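Long-range contacts in monooxygenase (Agrobacterium tumefaciens, PDB 2I7G), which belongs to the luciferase-like monooxygenase family and probably catalyses flavin-dependent oxidation of a substrate that remains undefined: residues Ser253-Gly258 with Arg329-Met334; Leu26-Asp31 with Asp64-Gly69; Lys266-Phe271 with Thr291-Phe296. All coordinates share one frame; numbering follows the deposited sequence. Where two conformers were deposited one is given.

Contact 1: Ser253-Gly258 with Arg329-Met334; sequences SINVHG and RFLLQM
The carbonyl oxygen of Arg329 is gripped by three donors. Ile254 N donates to Arg329 O at 3.1 Å, tilted 32° from the carbonyl plane, Ser253 OG adds a weak bond to the same atom, and Asn327 supplies a further donor from the preceding loop. Beyond this start the two strands run parallel and alternate donors. Leu331 N reaches Ile254 O at 2.9 Å and Val256 N reaches Leu331 O at 2.9 Å, and Gln333 N to Val256 O is the shortest at 2.8 Å. Gly258 N closes the series on Gln333 O.

One face of the pair, carrying Ile254, Val256, Phe330 and Leu332, is apolar, and Tyr351 of helix 341-363 covers Phe330 and Leu332. With chi1 at -53°, Val256 CG2 sits between its backbone N and carbonyl carbon, from where it presses on Phe330 CZ at 3.4 Å, while Ile254 CD1 meets the edge of that ring. Leu332 CD1 lies 3.7 Å from Gly258 CA, a close approach that a residue without a side chain suits.

The other face looks into the TIM barrel and is largely polar, with Leu331 the apolar member. The Gln333 side chain lies alongside His257, at the edge of its ring, and His257 ND1 is bonded to Arg286. The aliphatic CG of Arg329 packs on Ser253 OG, and its guanidinium pairs with Glu23 and Glu128. The positive charge of buried Arg329 is thus probably offset by its two glutamate partners, while the contacts between the two strands on the outer face are apolar.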
loop_
_atom_site.group_PDB
_atom_site.type_symbol
_atom_site.label_atom_id
_atom_site.label_comp_id
_atom_site.label_asym_id
_atom_site.label_seq_id
_atom_site.Cartn_x
_atom_site.Cartn_y
_atom_site.Cartn_z
ATOM N N SER B 253 -15.877 -4.442 -20.025
ATOM C CA SER B 253 -16.387 -5.139 -18.858
ATOM C C SER B 253 -17.739 -4.503 -18.514
ATOM O O SER B 253 -17.997 -3.299 -18.783
ATOM C CB SER B 253 -15.411 -4.930 -17.665
ATOM O OG SER B 253 -15.884 -5.651 -16.549
ATOM N N ILE B 254 -18.597 -5.296 -17.888
ATOM C CA ILE B 254 -19.741 -4.699 -17.192
ATOM C C ILE B 254 -19.595 -4.950 -15.691
ATOM O O ILE B 254 -19.180 -6.045 -15.257
ATOM C CB ILE B 254 -21.113 -5.140 -17.751
ATOM C CG1 ILE B 254 -21.380 -6.640 -17.484
ATOM C CG2 ILE B 254 -21.253 -4.733 -19.278
ATOM C CD1 ILE B 254 -22.768 -7.138 -17.981
ATOM N N ASN B 255 -19.911 -3.923 -14.907
ATOM C CA ASN B 255 -19.764 -3.959 -13.455
ATOM C C ASN B 255 -21.184 -3.821 -12.895
ATOM O O ASN B 255 -21.821 -2.808 -13.109
ATOM C CB ASN B 255 -18.952 -2.759 -12.981
ATOM C CG ASN B 255 -17.495 -2.801 -13.412
ATOM O OD1 ASN B 255 -17.050 -3.693 -14.124
ATOM N ND2 ASN B 255 -16.747 -1.782 -12.979
ATOM N N VAL B 256 -21.666 -4.851 -12.212
ATOM C CA VAL B 256 -23.062 -4.899 -11.805
ATOM C C VAL B 256 -23.181 -5.270 -10.316
ATOM O O VAL B 256 -22.255 -5.871 -9.723
ATOM C CB VAL B 256 -23.845 -5.951 -12.653
ATOM C CG1 VAL B 256 -23.647 -5.685 -14.130
ATOM C CG2 VAL B 256 -23.424 -7.410 -12.322
ATOM N N HIS B 257 -24.344 -4.959 -9.755
ATOM C CA HIS B 257 -24.668 -5.397 -8.408
ATOM C C HIS B 257 -25.480 -6.667 -8.477
ATOM O O HIS B 257 -26.213 -6.892 -9.443
ATOM C CB HIS B 257 -25.438 -4.312 -7.671
ATOM C CG HIS B 257 -24.634 -3.067 -7.474
ATOM N ND1 HIS B 257 -24.921 -1.881 -8.119
ATOM C CD2 HIS B 257 -23.505 -2.841 -6.760
ATOM C CE1 HIS B 257 -24.023 -0.969 -7.781
ATOM N NE2 HIS B 257 -23.166 -1.518 -6.943
ATOM N N GLY B 258 -25.373 -7.481 -7.432
ATOM C CA GLY B 258 -26.194 -8.694 -7.387
ATOM C C GLY B 258 -25.794 -9.629 -6.269
ATOM O O GLY B 258 -25.064 -9.248 -5.336
ATOM N N ARG B 329 -15.355 -9.176 -19.880
ATOM C CA ARG B 329 -15.221 -9.313 -18.458
ATOM C C ARG B 329 -16.567 -8.957 -17.793
ATOM O O ARG B 329 -17.301 -8.110 -18.303
ATOM C CB ARG B 329 -14.048 -8.424 -17.976
ATOM C CG ARG B 329 -13.904 -8.363 -16.445
ATOM C CD ARG B 329 -12.707 -7.461 -16.034
ATOM N NE ARG B 329 -11.417 -8.078 -16.315
ATOM C CZ ARG B 329 -10.229 -7.566 -15.915
ATOM N NH1 ARG B 329 -10.169 -6.429 -15.245
ATOM N NH2 ARG B 329 -9.120 -8.219 -16.172
ATOM N N PHE B 330 -16.867 -9.637 -16.689
ATOM C CA PHE B 330 -18.094 -9.443 -15.902
ATOM C C PHE B 330 -17.677 -9.355 -14.451
ATOM O O PHE B 330 -17.087 -10.315 -13.931
ATOM C CB PHE B 330 -19.077 -10.618 -16.113
ATOM C CG PHE B 330 -20.276 -10.578 -15.224
ATOM C CD1 PHE B 330 -21.410 -9.839 -15.604
ATOM C CD2 PHE B 330 -20.287 -11.266 -13.992
ATOM C CE1 PHE B 330 -22.534 -9.759 -14.780
ATOM C CE2 PHE B 330 -21.446 -11.243 -13.175
ATOM C CZ PHE B 330 -22.559 -10.465 -13.561
ATOM N N LEU B 331 -17.982 -8.240 -13.773
ATOM C CA LEU B 331 -17.627 -8.047 -12.377
ATOM C C LEU B 331 -18.880 -7.838 -11.518
ATOM O O LEU B 331 -19.705 -6.973 -11.810
ATOM C CB LEU B 331 -16.710 -6.822 -12.195
ATOM C CG LEU B 331 -15.291 -6.849 -12.756
ATOM C CD1 LEU B 331 -14.535 -5.616 -12.137
ATOM C CD2 LEU B 331 -14.566 -8.197 -12.442
ATOM N N LEU B 332 -18.991 -8.624 -10.453
ATOM C CA LEU B 332 -20.208 -8.632 -9.639
ATOM C C LEU B 332 -19.895 -8.067 -8.253
ATOM O O LEU B 332 -18.934 -8.547 -7.607
ATOM C CB LEU B 332 -20.650 -10.103 -9.526
ATOM C CG LEU B 332 -21.914 -10.327 -8.706
ATOM C CD1 LEU B 332 -23.139 -9.578 -9.297
ATOM C CD2 LEU B 332 -22.203 -11.899 -8.488
ATOM N N GLN B 333 -20.707 -7.125 -7.771
ATOM C CA GLN B 333 -20.558 -6.590 -6.405
ATOM C C GLN B 333 -21.714 -7.137 -5.558
ATOM O O GLN B 333 -22.877 -6.754 -5.761
ATOM C CB GLN B 333 -20.536 -5.054 -6.408
ATOM C CG GLN B 333 -20.476 -4.471 -4.991
ATOM C CD GLN B 333 -20.316 -2.949 -4.969
ATOM O OE1 GLN B 333 -19.426 -2.385 -5.616
ATOM N NE2 GLN B 333 -21.101 -2.311 -4.185
HETATM N N MSE B 334 -21.386 -8.072 -4.665
HETATM C CA MSE B 334 -22.357 -8.690 -3.739
HETATM C C MSE B 334 -22.186 -8.130 -2.327
HETATM O O MSE B 334 -23.167 -7.840 -1.617
HETATM C CB MSE B 334 -22.141 -10.216 -3.673
HETATM C CG MSE B 334 -22.141 -10.929 -5.010
HETATM SE SE MSE B 334 -22.069 -12.901 -4.836
HETATM C CE MSE B 334 -20.342 -13.075 -4.012
#

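Contact 2: Leu26-Asp31 with Asp64-Gly69; sequences LYTFAD and DVFGLG
A beta-alpha-beta crossover, strand 23-28, helix 40-60 and strand 65-68, brings Leu26 onto Phe66 and sets the two strands parallel as neighbours in the barrel wall. Leu26 N bonds to Val65 O, Gly67 N to Leu26 O at 2.8 Å, Thr28 N to Gly67 O and Gly69 N to Thr28 O. On the side turned to the helix, Leu26 CB lies over one face of the Phe66 ring, 4.2 Å from its centroid, a CH-pi contact. Thr28 CG2 comes to that ring's edge, 3.8 Å from Phe66 CE2. Ile55 and Ala58 of helix 40-60 pack on Phe66 as well, as expected where a TIM-barrel helix covers its strands.

The opposite side faces the barrel interior, and there Gly67 brings only backbone: Tyr27 CB rests 3.4 Å from Gly67 O. With chi1 at 71° the Tyr27 ring swings off toward Leu331 and Gln333 of strand 329-333. Past the strand, Thr28 OG1 accepts from Ala30 N at 3.1 Å, an ST turn that bends the chain at the C-terminal end of the barrel strand, and the same hydroxyl is bonded to Ala335 O. Phe29 CD1 lies 3.9 Å from Gly69 CA, a glycine whose bare backbone lets the ring come near.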
loop_
_atom_site.group_PDB
_atom_site.type_symbol
_atom_site.label_atom_id
_atom_site.label_comp_id
_atom_site.label_asym_id
_atom_site.label_seq_id
_atom_site.Cartn_x
_atom_site.Cartn_y
_atom_site.Cartn_z
ATOM N N LEU B 26 -15.256 -10.397 -9.040
ATOM C CA LEU B 26 -15.987 -9.757 -7.932
ATOM C C LEU B 26 -15.362 -8.393 -7.695
ATOM O O LEU B 26 -14.169 -8.207 -7.983
ATOM C CB LEU B 26 -15.812 -10.527 -6.619
ATOM C CG LEU B 26 -16.586 -11.858 -6.529
ATOM C CD1 LEU B 26 -15.990 -12.817 -5.476
ATOM C CD2 LEU B 26 -18.059 -11.556 -6.289
ATOM N N TYR B 27 -16.162 -7.463 -7.192
ATOM C CA TYR B 27 -15.586 -6.221 -6.605
ATOM C C TYR B 27 -16.355 -5.798 -5.376
ATOM O O TYR B 27 -17.527 -6.165 -5.237
ATOM C CB TYR B 27 -15.415 -5.099 -7.627
ATOM C CG TYR B 27 -16.680 -4.437 -8.134
ATOM C CD1 TYR B 27 -16.952 -3.093 -7.830
ATOM C CD2 TYR B 27 -17.597 -5.140 -8.927
ATOM C CE1 TYR B 27 -18.096 -2.469 -8.319
ATOM C CE2 TYR B 27 -18.769 -4.525 -9.401
ATOM C CZ TYR B 27 -19.008 -3.193 -9.077
ATOM O OH TYR B 27 -20.147 -2.583 -9.555
ATOM N N THR B 28 -15.731 -5.019 -4.491
ATOM C CA THR B 28 -16.430 -4.543 -3.289
ATOM C C THR B 28 -15.771 -3.234 -2.861
ATOM O O THR B 28 -14.607 -2.954 -3.255
ATOM C CB THR B 28 -16.443 -5.608 -2.149
ATOM O OG1 THR B 28 -17.142 -5.123 -0.977
ATOM C CG2 THR B 28 -15.014 -5.972 -1.731
ATOM N N PHE B 29 -16.509 -2.494 -2.028
ATOM C CA PHE B 29 -16.034 -1.282 -1.406
ATOM C C PHE B 29 -15.646 -1.511 0.053
ATOM O O PHE B 29 -15.108 -0.577 0.702
ATOM C CB PHE B 29 -17.111 -0.175 -1.486
ATOM C CG PHE B 29 -17.509 0.199 -2.901
ATOM C CD1 PHE B 29 -16.674 -0.087 -3.983
ATOM C CD2 PHE B 29 -18.720 0.854 -3.138
ATOM C CE1 PHE B 29 -17.020 0.289 -5.294
ATOM C CE2 PHE B 29 -19.098 1.219 -4.418
ATOM C CZ PHE B 29 -18.259 0.931 -5.522
ATOM N N ALA B 30 -15.925 -2.734 0.548
ATOM C CA ALA B 30 -15.584 -3.133 1.911
ATOM C C ALA B 30 -16.287 -2.197 2.905
ATOM O O ALA B 30 -15.655 -1.522 3.727
ATOM C CB ALA B 30 -14.052 -3.122 2.109
ATOM N N ASP B 31 -17.614 -2.189 2.811
ATOM C CA ASP B 31 -18.526 -1.483 3.735
ATOM C C ASP B 31 -18.330 -1.980 5.162
ATOM O O ASP B 31 -18.120 -3.169 5.400
ATOM C CB ASP B 31 -19.981 -1.760 3.300
ATOM C CG ASP B 31 -20.202 -1.584 1.773
ATOM O OD1 ASP B 31 -21.227 -0.983 1.390
ATOM O OD2 ASP B 31 -19.359 -2.014 0.946
ATOM N N ASP B 64 -11.686 -15.009 -11.678
ATOM C CA ASP B 64 -10.609 -14.430 -12.500
ATOM C C ASP B 64 -10.070 -13.119 -11.997
ATOM O O ASP B 64 -8.905 -12.808 -12.231
ATOM C CB ASP B 64 -11.095 -14.260 -13.940
ATOM C CG ASP B 64 -11.452 -15.602 -14.573
ATOM O OD1 ASP B 64 -10.553 -16.481 -14.635
ATOM O OD2 ASP B 64 -12.626 -15.784 -14.957
ATOM N N VAL B 65 -10.925 -12.324 -11.343
ATOM C CA VAL B 65 -10.559 -10.950 -10.971
ATOM C C VAL B 65 -11.234 -10.605 -9.660
ATOM O O VAL B 65 -12.385 -10.998 -9.434
ATOM C CB VAL B 65 -11.103 -9.919 -12.014
ATOM C CG1 VAL B 65 -10.777 -8.475 -11.573
ATOM C CG2 VAL B 65 -10.602 -10.234 -13.417
ATOM N N PHE B 66 -10.519 -9.860 -8.812
ATOM C CA PHE B 66 -11.140 -9.259 -7.640
ATOM C C PHE B 66 -10.742 -7.777 -7.560
ATOM O O PHE B 66 -9.521 -7.443 -7.605
ATOM C CB PHE B 66 -10.695 -10.027 -6.368
ATOM C CG PHE B 66 -11.647 -9.871 -5.176
ATOM C CD1 PHE B 66 -12.383 -10.980 -4.719
ATOM C CD2 PHE B 66 -11.801 -8.646 -4.551
ATOM C CE1 PHE B 66 -13.265 -10.873 -3.638
ATOM C CE2 PHE B 66 -12.693 -8.486 -3.458
ATOM C CZ PHE B 66 -13.438 -9.620 -3.000
ATOM N N GLY B 67 -11.758 -6.923 -7.447
ATOM C CA GLY B 67 -11.560 -5.451 -7.348
ATOM C C GLY B 67 -11.918 -4.840 -6.006
ATOM O O GLY B 67 -12.894 -5.265 -5.356
ATOM N N LEU B 68 -11.163 -3.808 -5.591
ATOM C CA LEU B 68 -11.480 -3.083 -4.345
ATOM C C LEU B 68 -11.552 -1.591 -4.697
ATOM O O LEU B 68 -10.634 -1.052 -5.380
ATOM C CB LEU B 68 -10.377 -3.240 -3.314
ATOM C CG LEU B 68 -10.037 -4.664 -2.918
ATOM C CD1 LEU B 68 -8.939 -4.598 -1.851
ATOM C CD2 LEU B 68 -11.258 -5.389 -2.294
ATOM N N GLY B 69 -12.642 -0.955 -4.277
ATOM C CA GLY B 69 -12.855 0.465 -4.578
ATOM C C GLY B 69 -12.360 1.385 -3.488
ATOM O O GLY B 69 -12.293 1.012 -2.310
HETATM O O HOH W 1 -14.088 1.593 -0.259
#

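Contact 3: Lys266-Phe271 with Thr291-Phe296; sequences KAADQF and TNRAHF
Phe296, Ala268 and Arg293 bury the most surface here. The Phe296 ring points from its helix at the side of helix 264-272, where its CZ comes 3.8 Å from Ala268 O and its CE2 lies 4.1 Å from Ala268 CB. Alanine suits this spot, since its short methyl lets the large ring approach the helix backbone. Phe271 meets Phe296 rim to rim, Phe271 CD1 being 4.2 Å from Phe296 CE1, and Tyr272 stacks on Phe296.

Arg293 lies along the outer margin. The bend at chi2 (73°) turns a face of the guanidinium to the rim of the Phe296 ring, with Phe296 CE2 4.0 Å above the guanidinium plane, over its centre. NH1 of Arg293 touches Ala268 CB at 4.1 Å. In the conformer given, Asp269 OD1 stays beyond salt-bridge range of Arg293 NH1, and waters lie between the two, a link to be treated as doubtful; the firm partner of Arg293 NE is Asp297, and Tyr272 adds a cation-pi contact.

Phe271 and Ala268 also rest on Leu308. The arrangement belongs to the helical excursion between two barrel strands, 252-260 and 329-333, where short helices pack by aromatic and alanine contacts.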
loop_
_atom_site.group_PDB
_atom_site.type_symbol
_atom_site.label_atom_id
_atom_site.label_comp_id
_atom_site.label_asym_id
_atom_site.label_seq_id
_atom_site.Cartn_x
_atom_site.Cartn_y
_atom_site.Cartn_z
ATOM N N LYS B 266 -33.931 -17.189 -1.567
ATOM C CA LYS B 266 -32.927 -16.900 -0.550
ATOM C C LYS B 266 -32.047 -15.731 -0.987
ATOM O O LYS B 266 -31.755 -14.827 -0.202
ATOM C CB LYS B 266 -32.054 -18.127 -0.254
ATOM C CG LYS B 266 -32.750 -19.142 0.694
ATOM C CD LYS B 266 -31.920 -20.451 0.716
ATOM C CE LYS B 266 -32.474 -21.427 1.731
ATOM N NZ LYS B 266 -32.199 -20.986 3.122
ATOM N N ALA B 267 -31.618 -15.740 -2.247
ATOM C CA ALA B 267 -30.799 -14.625 -2.730
ATOM C C ALA B 267 -31.549 -13.288 -2.584
ATOM O O ALA B 267 -30.976 -12.305 -2.064
ATOM C CB ALA B 267 -30.402 -14.849 -4.150
ATOM N N ALA B 268 -32.795 -13.245 -3.044
ATOM C CA ALA B 268 -33.606 -12.023 -2.946
ATOM C C ALA B 268 -33.798 -11.588 -1.483
ATOM O O ALA B 268 -33.544 -10.412 -1.149
ATOM C CB ALA B 268 -34.976 -12.239 -3.630
ATOM N N ASP B 269 -34.223 -12.523 -0.622
ATOM C CA ASP B 269 -34.532 -12.204 0.782
ATOM C C ASP B 269 -33.276 -11.681 1.483
ATOM O O ASP B 269 -33.312 -10.651 2.177
ATOM C CB ASP B 269 -35.069 -13.429 1.529
ATOM C CG ASP B 269 -36.496 -13.826 1.113
ATOM O OD1 ASP B 269 -37.184 -13.074 0.404
ATOM O OD2 ASP B 269 -36.927 -14.933 1.515
ATOM N N GLN B 270 -32.163 -12.383 1.280
ATOM C CA GLN B 270 -30.926 -12.041 1.969
ATOM C C GLN B 270 -30.380 -10.698 1.499
ATOM O O GLN B 270 -29.859 -9.934 2.317
ATOM C CB GLN B 270 -29.871 -13.157 1.844
ATOM C CG GLN B 270 -30.287 -14.413 2.599
ATOM C CD GLN B 270 -29.381 -15.621 2.328
ATOM O OE1 GLN B 270 -28.346 -15.521 1.652
ATOM N NE2 GLN B 270 -29.804 -16.795 2.845
ATOM N N PHE B 271 -30.539 -10.394 0.209
ATOM C CA PHE B 271 -30.066 -9.121 -0.371
ATOM C C PHE B 271 -30.979 -7.952 0.017
ATOM O O PHE B 271 -30.503 -6.844 0.223
ATOM C CB PHE B 271 -29.948 -9.259 -1.898
ATOM C CG PHE B 271 -28.901 -8.351 -2.566
ATOM C CD1 PHE B 271 -29.284 -7.469 -3.574
ATOM C CD2 PHE B 271 -27.546 -8.411 -2.217
ATOM C CE1 PHE B 271 -28.334 -6.645 -4.219
ATOM C CE2 PHE B 271 -26.585 -7.593 -2.871
ATOM C CZ PHE B 271 -26.992 -6.727 -3.874
ATOM N N THR B 291 -37.725 -0.094 0.728
ATOM C CA THR B 291 -38.850 -1.034 0.761
ATOM C C THR B 291 -39.713 -0.986 -0.503
ATOM O O THR B 291 -40.864 -1.462 -0.512
ATOM C CB THR B 291 -39.711 -0.853 2.006
ATOM O OG1 THR B 291 -40.425 0.395 1.903
ATOM C CG2 THR B 291 -38.813 -0.890 3.266
ATOM N N ASN B 292 -39.145 -0.438 -1.581
ATOM C CA ASN B 292 -39.871 -0.430 -2.844
ATOM C C ASN B 292 -39.678 -1.805 -3.506
ATOM O O ASN B 292 -38.800 -1.989 -4.352
ATOM C CB ASN B 292 -39.441 0.730 -3.746
ATOM C CG ASN B 292 -40.417 0.972 -4.876
ATOM O OD1 ASN B 292 -40.957 0.031 -5.459
ATOM N ND2 ASN B 292 -40.673 2.241 -5.173
ATOM N N ARG B 293 -40.511 -2.760 -3.090
ATOM C CA ARG B 293 -40.408 -4.151 -3.539
ATOM C C ARG B 293 -40.683 -4.249 -5.039
ATOM O O ARG B 293 -40.018 -5.021 -5.732
ATOM C CB ARG B 293 -41.392 -5.047 -2.765
ATOM C CG ARG B 293 -41.241 -6.541 -3.053
ATOM C CD ARG B 293 -39.992 -7.103 -2.403
ATOM N NE ARG B 293 -39.620 -8.415 -2.954
ATOM C CZ ARG B 293 -38.857 -9.309 -2.325
ATOM N NH1 ARG B 293 -38.580 -10.472 -2.906
ATOM N NH2 ARG B 293 -38.374 -9.056 -1.110
ATOM N N ALA B 294 -41.660 -3.482 -5.524
ATOM C CA ALA B 294 -41.987 -3.473 -6.958
ATOM C C ALA B 294 -40.732 -3.165 -7.799
ATOM O O ALA B 294 -40.453 -3.856 -8.790
ATOM C CB ALA B 294 -43.112 -2.482 -7.265
ATOM N N HIS B 295 -39.973 -2.144 -7.399
ATOM C CA HIS B 295 -38.772 -1.773 -8.141
ATOM C C HIS B 295 -37.640 -2.806 -8.015
ATOM O O HIS B 295 -36.987 -3.142 -9.012
ATOM C CB HIS B 295 -38.304 -0.382 -7.756
ATOM C CG HIS B 295 -38.887 0.700 -8.615
ATOM N ND1 HIS B 295 -40.190 1.137 -8.480
ATOM C CD2 HIS B 295 -38.351 1.418 -9.633
ATOM C CE1 HIS B 295 -40.423 2.096 -9.362
ATOM N NE2 HIS B 295 -39.324 2.287 -10.072
ATOM N N PHE B 296 -37.416 -3.312 -6.799
ATOM C CA PHE B 296 -36.394 -4.332 -6.589
ATOM C C PHE B 296 -36.737 -5.586 -7.412
ATOM O O PHE B 296 -35.865 -6.185 -8.049
ATOM C CB PHE B 296 -36.312 -4.671 -5.106
ATOM C CG PHE B 296 -35.468 -5.890 -4.789
ATOM C CD1 PHE B 296 -34.092 -5.883 -4.975
ATOM C CD2 PHE B 296 -36.078 -7.036 -4.266
ATOM C CE1 PHE B 296 -33.307 -7.009 -4.657
ATOM C CE2 PHE B 296 -35.304 -8.150 -3.930
ATOM C CZ PHE B 296 -33.937 -8.142 -4.116
HETATM O O HOH W 2 -37.849 -10.813 0.859
HETATM O O HOH W 3 -38.131 -13.457 -2.042
#

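Contacts 1 and 2 are buried barrel-wall contacts near the centre of the chain and share one parallel sheet: strand 329-333 of contact 1 neighbours strand 23-28 of contact 2, with Leu332 O and Tyr27 N 3.0 Å apart, a probable hydrogen bond. Both depend on backbone bonding, yet contact 1 turns Arg329 and His257 to the interior, whereas contact 2 has Gly67 beside Tyr27 there. The centre of contact 3 is about 23 Å from the centre of the chain, nested in the loop that contact 1 closes; its helices meet through side chains set against side chains and helix backbone, without a direct hydrogen bond between them. Phe271 CE2 touches Gly258 O at 3.3 Å, tying contact 3 to contact 1.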